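Rab GDP dissociation inhibitor alpha (Naegleria fowleri, PDB 6C87) probably binds prenylated Rab GTPases in their GDP-bound form, slows GDP release and extracts them from membranes. Local coordinates at residues L54-M59 with A72-S77; R78-D83 with V354-K359; K62-D67 with I387-V392. All blocks are in the same frame, centred on the assembly; numbering follows the deposited sequence.

Contact 1: residues L54-M59 with A72-S77; sequences LNLDQM and ASLGRS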
loop_
_atom_site.group_PDB
_atom_site.type_symbol
_atom_site.label_atom_id
_atom_site.label_comp_id
_atom_site.label_asym_id
_atom_site.label_seq_id
_atom_site.Cartn_x
_atom_site.Cartn_y
_atom_site.Cartn_z
ATOM N N LEU A 54 25.874 -31.470 -3.952
ATOM C CA LEU A 54 26.592 -32.733 -3.900
ATOM C C LEU A 54 28.078 -32.536 -4.157
ATOM O O LEU A 54 28.479 -31.669 -4.944
ATOM C CB LEU A 54 26.025 -33.726 -4.927
ATOM C CG LEU A 54 24.810 -34.562 -4.512
ATOM C CD1 LEU A 54 23.641 -33.680 -4.118
ATOM C CD2 LEU A 54 24.411 -35.502 -5.638
ATOM N N ASN A 55 28.894 -33.375 -3.507
ATOM C CA ASN A 55 30.299 -33.441 -3.860
ATOM C C ASN A 55 30.467 -34.498 -4.947
ATOM O O ASN A 55 29.503 -35.146 -5.369
ATOM C CB ASN A 55 31.182 -33.706 -2.631
ATOM C CG ASN A 55 30.948 -35.072 -1.992
ATOM O OD1 ASN A 55 30.786 -36.089 -2.669
ATOM N ND2 ASN A 55 30.943 -35.094 -0.670
ATOM N N LEU A 56 31.714 -34.687 -5.394
ATOM C CA LEU A 56 31.959 -35.524 -6.563
ATOM C C LEU A 56 31.652 -36.991 -6.270
ATOM O O LEU A 56 31.023 -37.670 -7.090
ATOM C CB LEU A 56 33.396 -35.337 -7.045
ATOM C CG LEU A 56 33.734 -35.838 -8.452
ATOM C CD1 LEU A 56 32.914 -35.108 -9.519
ATOM C CD2 LEU A 56 35.214 -35.685 -8.734
ATOM N N ASP A 57 32.067 -37.494 -5.104
ATOM C CA ASP A 57 31.725 -38.867 -4.734
ATOM C C ASP A 57 30.213 -39.056 -4.717
ATOM O O ASP A 57 29.698 -40.088 -5.164
ATOM C CB ASP A 57 32.302 -39.219 -3.361
ATOM C CG ASP A 57 33.827 -39.312 -3.347
ATOM O OD1 ASP A 57 34.411 -39.083 -2.265
ATOM O OD2 ASP A 57 34.446 -39.571 -4.401
ATOM N N GLN A 58 29.488 -38.066 -4.189
ATOM C CA GLN A 58 28.031 -38.144 -4.137
ATOM C C GLN A 58 27.421 -38.089 -5.535
ATOM O O GLN A 58 26.412 -38.752 -5.801
ATOM C CB GLN A 58 27.476 -37.029 -3.245
ATOM C CG GLN A 58 27.805 -37.199 -1.759
ATOM C CD GLN A 58 27.463 -35.977 -0.912
ATOM O OE1 GLN A 58 27.551 -34.829 -1.367
ATOM N NE2 GLN A 58 27.069 -36.226 0.334
ATOM N N MET A 59 28.009 -37.297 -6.440
ATOM C CA MET A 59 27.541 -37.277 -7.827
ATOM C C MET A 59 27.714 -38.643 -8.479
ATOM O O MET A 59 26.800 -39.150 -9.139
ATOM C CB MET A 59 28.294 -36.217 -8.623
ATOM C CG MET A 59 27.973 -34.803 -8.216
ATOM S SD MET A 59 26.346 -34.268 -8.752
ATOM C CE MET A 59 26.551 -34.160 -10.518
ATOM N N ALA A 72 40.853 -39.692 -10.746
ATOM C CA ALA A 72 41.689 -38.697 -10.087
ATOM C C ALA A 72 41.793 -37.411 -10.902
ATOM O O ALA A 72 41.946 -36.326 -10.333
ATOM C CB ALA A 72 43.075 -39.290 -9.830
ATOM N N SER A 73 41.670 -37.505 -12.227
ATOM C CA SER A 73 41.797 -36.334 -13.085
ATOM C C SER A 73 40.733 -35.272 -12.812
ATOM O O SER A 73 40.903 -34.116 -13.218
ATOM C CB SER A 73 41.727 -36.779 -14.546
ATOM O OG SER A 73 40.464 -37.363 -14.834
ATOM N N LEU A 74 39.644 -35.630 -12.131
ATOM C CA LEU A 74 38.601 -34.666 -11.813
ATOM C C LEU A 74 38.909 -33.839 -10.577
ATOM O O LEU A 74 38.221 -32.840 -10.346
ATOM C CB LEU A 74 37.264 -35.377 -11.640
ATOM C CG LEU A 74 36.670 -35.904 -12.939
ATOM C CD1 LEU A 74 35.445 -36.741 -12.620
ATOM C CD2 LEU A 74 36.311 -34.740 -13.874
ATOM N N GLY A 75 39.898 -34.232 -9.777
ATOM C CA GLY A 75 40.275 -33.460 -8.612
ATOM C C GLY A 75 39.614 -33.962 -7.346
ATOM O O GLY A 75 38.939 -34.994 -7.319
ATOM N N ARG A 76 39.803 -33.188 -6.278
ATOM C CA ARG A 76 39.326 -33.593 -4.961
ATOM C C ARG A 76 37.808 -33.573 -4.884
ATOM O O ARG A 76 37.173 -32.555 -5.165
ATOM C CB ARG A 76 39.889 -32.677 -3.885
ATOM C CG ARG A 76 41.179 -33.139 -3.317
ATOM C CD ARG A 76 41.476 -32.397 -2.037
ATOM N NE ARG A 76 40.721 -32.883 -0.881
ATOM C CZ ARG A 76 41.017 -33.996 -0.215
ATOM N NH1 ARG A 76 42.034 -34.755 -0.608
ATOM N NH2 ARG A 76 40.288 -34.355 0.835
ATOM N N SER A 77 37.233 -34.698 -4.465
ATOM C CA SER A 77 35.784 -34.808 -4.411
ATOM C C SER A 77 35.190 -33.730 -3.515
ATOM O O SER A 77 34.172 -33.114 -3.855
ATOM C CB SER A 77 35.385 -36.194 -3.913
ATOM O OG SER A 77 34.022 -36.203 -3.536
#

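Contact 2: residues R78-D83 with V354-K359; sequences RDYNID and VAPNGK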
loop_
_atom_site.group_PDB
_atom_site.type_symbol
_atom_site.label_atom_id
_atom_site.label_comp_id
_atom_site.label_asym_id
_atom_site.label_seq_id
_atom_site.Cartn_x
_atom_site.Cartn_y
_atom_site.Cartn_z
ATOM N N ARG A 78 35.823 -33.474 -2.372
ATOM C CA ARG A 78 35.273 -32.518 -1.427
ATOM C C ARG A 78 35.516 -31.073 -1.846
ATOM O O ARG A 78 35.025 -30.162 -1.177
ATOM C CB ARG A 78 35.848 -32.776 -0.031
ATOM N N ASP A 79 36.246 -30.837 -2.938
ATOM C CA ASP A 79 36.332 -29.503 -3.524
ATOM C C ASP A 79 35.099 -29.135 -4.349
ATOM O O ASP A 79 34.987 -27.983 -4.788
ATOM C CB ASP A 79 37.591 -29.374 -4.386
ATOM C CG ASP A 79 38.858 -29.184 -3.558
ATOM O OD1 ASP A 79 38.750 -28.978 -2.333
ATOM O OD2 ASP A 79 39.966 -29.216 -4.137
ATOM N N TYR A 80 34.194 -30.081 -4.596
ATOM C CA TYR A 80 32.995 -29.843 -5.391
ATOM C C TYR A 80 31.795 -29.579 -4.494
ATOM O O TYR A 80 31.540 -30.334 -3.553
ATOM C CB TYR A 80 32.685 -31.035 -6.290
ATOM C CG TYR A 80 33.578 -31.189 -7.488
ATOM C CD1 TYR A 80 34.732 -31.966 -7.431
ATOM C CD2 TYR A 80 33.249 -30.588 -8.695
ATOM C CE1 TYR A 80 35.541 -32.129 -8.552
ATOM C CE2 TYR A 80 34.045 -30.740 -9.815
ATOM C CZ TYR A 80 35.190 -31.510 -9.742
ATOM O OH TYR A 80 35.977 -31.643 -10.863
ATOM N N ASN A 81 31.026 -28.543 -4.832
ATOM C CA ASN A 81 29.742 -28.244 -4.196
ATOM C C ASN A 81 28.767 -28.040 -5.345
ATOM O O ASN A 81 28.456 -26.908 -5.721
ATOM C CB ASN A 81 29.814 -26.996 -3.279
ATOM C CG ASN A 81 30.677 -27.215 -2.058
ATOM O OD1 ASN A 81 30.337 -27.987 -1.166
ATOM N ND2 ASN A 81 31.809 -26.528 -2.016
ATOM N N ILE A 82 28.285 -29.146 -5.902
ATOM C CA ILE A 82 27.505 -29.119 -7.133
ATOM C C ILE A 82 26.028 -28.988 -6.774
ATOM O O ILE A 82 25.417 -29.924 -6.252
ATOM C CB ILE A 82 27.764 -30.365 -7.987
ATOM C CG1 ILE A 82 29.223 -30.395 -8.449
ATOM C CG2 ILE A 82 26.827 -30.389 -9.176
ATOM C CD1 ILE A 82 29.673 -31.727 -9.012
ATOM N N ASP A 83 25.457 -27.820 -7.058
ATOM C CA ASP A 83 24.027 -27.601 -6.899
ATOM C C ASP A 83 23.296 -28.271 -8.053
ATOM O O ASP A 83 23.511 -27.919 -9.218
ATOM C CB ASP A 83 23.730 -26.102 -6.869
ATOM C CG ASP A 83 24.341 -25.411 -5.669
ATOM O OD1 ASP A 83 24.295 -25.979 -4.555
ATOM O OD2 ASP A 83 24.882 -24.302 -5.847
ATOM N N VAL A 354 32.803 -23.812 -5.840
ATOM C CA VAL A 354 31.975 -24.978 -6.125
ATOM C C VAL A 354 32.723 -26.056 -6.903
ATOM O O VAL A 354 32.169 -27.152 -7.101
ATOM C CB VAL A 354 30.669 -24.577 -6.843
ATOM C CG1 VAL A 354 29.892 -23.596 -5.965
ATOM C CG2 VAL A 354 30.965 -23.954 -8.216
ATOM N N ALA A 355 33.949 -25.792 -7.345
ATOM C CA ALA A 355 34.728 -26.759 -8.100
ATOM C C ALA A 355 36.191 -26.556 -7.762
ATOM O O ALA A 355 36.590 -25.456 -7.361
ATOM C CB ALA A 355 34.498 -26.607 -9.608
ATOM N N PRO A 356 37.028 -27.573 -7.954
ATOM C CA PRO A 356 38.466 -27.405 -7.712
ATOM C C PRO A 356 39.056 -26.365 -8.648
ATOM O O PRO A 356 38.430 -25.916 -9.608
ATOM C CB PRO A 356 39.063 -28.793 -7.991
ATOM C CG PRO A 356 37.920 -29.731 -8.043
ATOM C CD PRO A 356 36.685 -28.947 -8.354
ATOM N N ASN A 357 40.288 -25.968 -8.337
ATOM C CA ASN A 357 41.000 -25.015 -9.178
ATOM C C ASN A 357 41.194 -25.578 -10.577
ATOM O O ASN A 357 41.700 -26.693 -10.750
ATOM C CB ASN A 357 42.350 -24.676 -8.561
ATOM C CG ASN A 357 42.392 -23.286 -7.983
ATOM O OD1 ASN A 357 41.828 -22.348 -8.548
ATOM N ND2 ASN A 357 43.096 -23.135 -6.868
ATOM N N GLY A 358 40.799 -24.792 -11.577
ATOM C CA GLY A 358 40.868 -25.202 -12.963
ATOM C C GLY A 358 39.654 -25.944 -13.469
ATOM O O GLY A 358 39.628 -26.329 -14.648
ATOM N N LYS A 359 38.634 -26.129 -12.636
ATOM C CA LYS A 359 37.433 -26.843 -13.030
ATOM C C LYS A 359 36.250 -25.889 -13.108
ATOM O O LYS A 359 36.169 -24.895 -12.378
ATOM C CB LYS A 359 37.122 -27.999 -12.069
ATOM C CG LYS A 359 38.093 -29.180 -12.153
ATOM C CD LYS A 359 38.004 -29.857 -13.529
ATOM C CE LYS A 359 38.473 -31.318 -13.513
ATOM N NZ LYS A 359 39.923 -31.498 -13.195
#

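Contact 3: residues K62-D67 with I387-V392; sequences KFRGQD and IDEKFV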
loop_
_atom_site.group_PDB
_atom_site.type_symbol
_atom_site.label_atom_id
_atom_site.label_comp_id
_atom_site.label_asym_id
_atom_site.label_seq_id
_atom_site.Cartn_x
_atom_site.Cartn_y
_atom_site.Cartn_z
ATOM N N LYS A 62 25.227 -41.095 -7.126
ATOM C CA LYS A 62 23.875 -40.832 -7.605
ATOM C C LYS A 62 23.712 -41.200 -9.078
ATOM O O LYS A 62 22.695 -41.786 -9.461
ATOM C CB LYS A 62 23.515 -39.362 -7.366
ATOM C CG LYS A 62 22.142 -38.943 -7.883
ATOM C CD LYS A 62 21.791 -37.526 -7.463
ATOM C CE LYS A 62 20.390 -37.122 -7.913
ATOM N NZ LYS A 62 19.317 -37.827 -7.167
ATOM N N PHE A 63 24.691 -40.866 -9.922
ATOM C CA PHE A 63 24.517 -40.991 -11.366
ATOM C C PHE A 63 25.241 -42.177 -11.990
ATOM O O PHE A 63 25.018 -42.449 -13.174
ATOM C CB PHE A 63 24.962 -39.706 -12.061
ATOM C CG PHE A 63 24.087 -38.540 -11.755
ATOM C CD1 PHE A 63 22.885 -38.371 -12.429
ATOM C CD2 PHE A 63 24.439 -37.628 -10.764
ATOM C CE1 PHE A 63 22.053 -37.298 -12.141
ATOM C CE2 PHE A 63 23.615 -36.553 -10.471
ATOM C CZ PHE A 63 22.418 -36.388 -11.162
ATOM N N ARG A 64 26.111 -42.872 -11.253
ATOM C CA ARG A 64 26.869 -43.957 -11.866
ATOM C C ARG A 64 26.722 -45.282 -11.132
ATOM O O ARG A 64 26.856 -46.343 -11.752
ATOM C CB ARG A 64 28.349 -43.578 -11.968
ATOM C CG ARG A 64 28.591 -42.316 -12.769
ATOM C CD ARG A 64 28.472 -42.561 -14.270
ATOM N NE ARG A 64 29.268 -41.589 -15.005
ATOM C CZ ARG A 64 28.747 -40.506 -15.568
ATOM N NH1 ARG A 64 27.437 -40.295 -15.490
ATOM N NH2 ARG A 64 29.520 -39.645 -16.214
ATOM N N GLY A 65 26.448 -45.252 -9.837
ATOM C CA GLY A 65 26.310 -46.474 -9.066
ATOM C C GLY A 65 26.955 -46.398 -7.694
ATOM O O GLY A 65 27.778 -45.531 -7.401
ATOM N N GLN A 66 26.551 -47.332 -6.825
ATOM C CA GLN A 66 27.114 -47.416 -5.481
ATOM C C GLN A 66 28.610 -47.692 -5.505
ATOM O O GLN A 66 29.337 -47.242 -4.612
ATOM C CB GLN A 66 26.390 -48.505 -4.683
ATOM N N ASP A 67 29.092 -48.417 -6.514
ATOM C CA ASP A 67 30.495 -48.811 -6.579
ATOM C C ASP A 67 31.376 -47.826 -7.344
ATOM O O ASP A 67 32.605 -47.910 -7.238
ATOM C CB ASP A 67 30.617 -50.200 -7.221
ATOM N N ILE A 387 34.130 -32.152 -22.916
ATOM C CA ILE A 387 33.509 -32.287 -21.599
ATOM C C ILE A 387 34.166 -33.443 -20.850
ATOM O O ILE A 387 34.175 -34.580 -21.334
ATOM C CB ILE A 387 31.988 -32.499 -21.721
ATOM C CG1 ILE A 387 31.338 -31.301 -22.422
ATOM C CG2 ILE A 387 31.361 -32.738 -20.353
ATOM C CD1 ILE A 387 29.871 -31.490 -22.729
ATOM N N ASP A 388 34.674 -33.160 -19.644
ATOM C CA ASP A 388 35.368 -34.185 -18.865
ATOM C C ASP A 388 34.396 -35.228 -18.337
ATOM O O ASP A 388 34.648 -36.435 -18.433
ATOM C CB ASP A 388 36.125 -33.541 -17.701
ATOM C CG ASP A 388 37.375 -32.799 -18.136
ATOM O OD1 ASP A 388 37.671 -32.718 -19.353
ATOM O OD2 ASP A 388 38.064 -32.283 -17.235
ATOM N N GLU A 389 33.302 -34.775 -17.733
ATOM C CA GLU A 389 32.254 -35.624 -17.185
ATOM C C GLU A 389 30.912 -34.958 -17.394
ATOM O O GLU A 389 30.798 -33.728 -17.316
ATOM C CB GLU A 389 32.432 -35.937 -15.691
ATOM C CG GLU A 389 33.488 -36.963 -15.389
ATOM C CD GLU A 389 33.085 -38.360 -15.822
ATOM O OE1 GLU A 389 31.901 -38.562 -16.180
ATOM O OE2 GLU A 389 33.953 -39.261 -15.779
ATOM N N LYS A 390 29.912 -35.783 -17.692
ATOM C CA LYS A 390 28.567 -35.323 -17.993
ATOM C C LYS A 390 27.564 -36.169 -17.215
ATOM O O LYS A 390 27.624 -37.404 -17.252
ATOM C CB LYS A 390 28.320 -35.402 -19.503
ATOM C CG LYS A 390 26.985 -34.895 -19.942
ATOM C CD LYS A 390 26.742 -35.114 -21.427
ATOM C CE LYS A 390 27.022 -36.554 -21.830
ATOM N NZ LYS A 390 26.242 -36.910 -23.039
ATOM N N PHE A 391 26.628 -35.509 -16.538
ATOM C CA PHE A 391 25.590 -36.190 -15.772
ATOM C C PHE A 391 24.217 -35.740 -16.246
ATOM O O PHE A 391 23.926 -34.539 -16.250
ATOM C CB PHE A 391 25.710 -35.906 -14.278
ATOM C CG PHE A 391 27.073 -36.135 -13.722
ATOM C CD1 PHE A 391 27.468 -37.412 -13.329
ATOM C CD2 PHE A 391 27.963 -35.076 -13.579
ATOM C CE1 PHE A 391 28.731 -37.634 -12.797
ATOM C CE2 PHE A 391 29.233 -35.289 -13.047
ATOM C CZ PHE A 391 29.615 -36.576 -12.654
ATOM N N VAL A 392 23.371 -36.699 -16.615
ATOM C CA VAL A 392 22.016 -36.402 -17.074
ATOM C C VAL A 392 21.058 -36.481 -15.891
ATOM O O VAL A 392 20.906 -37.537 -15.269
ATOM C CB VAL A 392 21.578 -37.355 -18.195
ATOM C CG1 VAL A 392 20.144 -37.056 -18.585
ATOM C CG2 VAL A 392 22.481 -37.187 -19.398
HETATM O O HOH W 1 24.631 -39.378 -16.446
#

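Contact 1: residues L54-M59 with A72-S77
Ser77 meets the first turn of helix 56-64 with its hydroxyl and its carbonyl. Asp57 N donates to Ser77 OG at 2.8 Å. The N-H...O angle is 163°. Leu56 N donates to Ser77 O at 3.3 Å in a nearly straight bond, with the donor tilted from the carbonyl plane. Two successive amides at the helix start are thus gripped by one residue. Ser77 holds OG on the far side of CB from its own backbone N (chi1 165°). OG then reaches the helix start beside the carbonyl that binds Leu56. The side chain of Asp57 lies beside this hydroxyl.

Asn55 is the N-cap. Its CB rests on the carbonyl of Ser77, with Asn55 CB 3.3 Å from Ser77 O. Its CG sits between the backbone N and the carbonyl carbon (chi1 65°). This turns OD1 back over the first turn, where it accepts from Gln58 N at 2.8 Å. Gln58 answers in kind. Asn55 N donates to Gln58 OE1 at 2.9 Å, on a lone pair in the carbonyl plane. The two bonds hold both amide groups in place.

Next to this polar end lies an apolar pair. Leu56 sends its CD2 branch to Leu74, and the two side chains cross at about a right angle. Leu56 CD2 touches Leu74 CB at 3.6 Å and Leu74 CD1 at 4.0 Å. Ile314 of strand 302-315 touches both leucines, and Pro70 and Tyr80 also pack on Leu56. The arrangement is a helix N-terminus closed by a capping box, with Ser77 of the following loop returning to take two further first-turn amides.

Contact 2: residues R78-D83 with V354-K359
Asp79 begins the contact by laying its CB against the ring of Pro356, 3.7 Å from Pro356 CG. The carbonyl of Asp79 lies over the backbone between Val354 and Ala355.

Tyr80 follows and carries most of the side-chain packing. Its chi1 of -74° sets CG beside its own backbone N, opposite the carbonyl carbon, and carries the ring to Pro356. Pro356 CD sits over the ring centre, 3.3 Å from the centroid, in a CH-pi contact. Pro356 CG lies 3.4 Å from Tyr80 CE1. Ala355 CB is near Tyr80 CE2 at 4.2 Å. Tyr80 OH lies alongside the bent aliphatic chain of Lys359, 3.5 Å from Lys359 CG. The hydroxyl is hydrogen-bonded to Leu74 O, and Lys359 NZ to Ser73 O. Both polar ends are therefore held by carbonyls of residues 72-77, just before Arg78.

Asn81 N donates to Val354 O at 2.9 Å (angle 166°), from above the carbonyl plane. Val354 CB packs against Asn81 O. Asn81 ND2 bonds to His353 O.

Pro356-Lys359 form a type II beta turn with Gly358 third. The arrangement is a CH-pi contact of a proline on a tyrosine face, joining this turn, between strands 343-349 and 360-367, to the approach to strand 82-83.

Contact 3: residues K62-D67 with I387-V392
Phe63 and Phe391 mark the closest backbone approach, with their CA atoms 6.6 Å apart. One lies in the last turn of helix 56-64 and the other in strand 389-400. No backbone-to-backbone hydrogen bond joins the two segments, so side chains bridge the gap. Gly65 is the first residue to leave helical backbone angles, with a positive phi (139°).

Phe63 and Phe391 point their side chains at each other. Their rings are oblique, with centroids 5.5 Å apart. Phe391 CB lies over the centre of one face of the Phe63 ring, 4.1 Å from the centroid. Lys62 CG covers the opposite face toward the rim. Phe63 CB in turn meets Phe391 CD1 at 3.6 Å.

Arg64 reaches across to the strand. Its chain bends at chi2 (-77°), bringing the guanidinium to Phe391 and to the backbone of Lys390. Arg64 NH2 donates to Lys390 O at 3.1 Å, with the oxygen in the guanidinium plane. NH1 adds a weak bond to the same oxygen. At the edge of the guanidinium, NH2 also forms a salt bridge with Glu389 OE1, 2.6 Å away. The two charged groups are turned 49° apart, and the hydrogen bond within the salt bridge is weak. Phe391 CD1 and CE1 lie against one face of the guanidinium. A water accepts from Val392 N at 3.0 Å and, weakly, from Arg64 NH1.

Phe391 also packs on Met59 and Ile314, so its ring links the helix to the neighbouring strand 302-315. The chemistry is mixed. Two aromatic side chains pack together, and beside them one arginine joins helix end to strand through a carbonyl, a carboxylate and a water. The carboxylate would probably balance its charge, and the carbonyl oxygen helps to hold its direction.

Overall arrangement
All three contacts lie on the same side of the chain's centre. Contacts 1 and 3 share helix 56-64: contact 1 secures its start and contact 3 its end. Contact 2 holds the chain that follows, its centre about 8 Å from that of contact 1. Contacts 1 and 2 are partly buried, while contact 3 is a surface contact. Contact 1 relies on backbone amides at a helix start and a leucine pair, contact 2 on a ring face and one backbone bond, and contact 3 on aromatic packing and a salt bridge. Leu74 of contact 1 joins them: its carbonyl meets Tyr80 OH of contact 2 and its side chain packs on Glu389 of contact 3. Contact 1 is local in sequence; the others span over 270 residues.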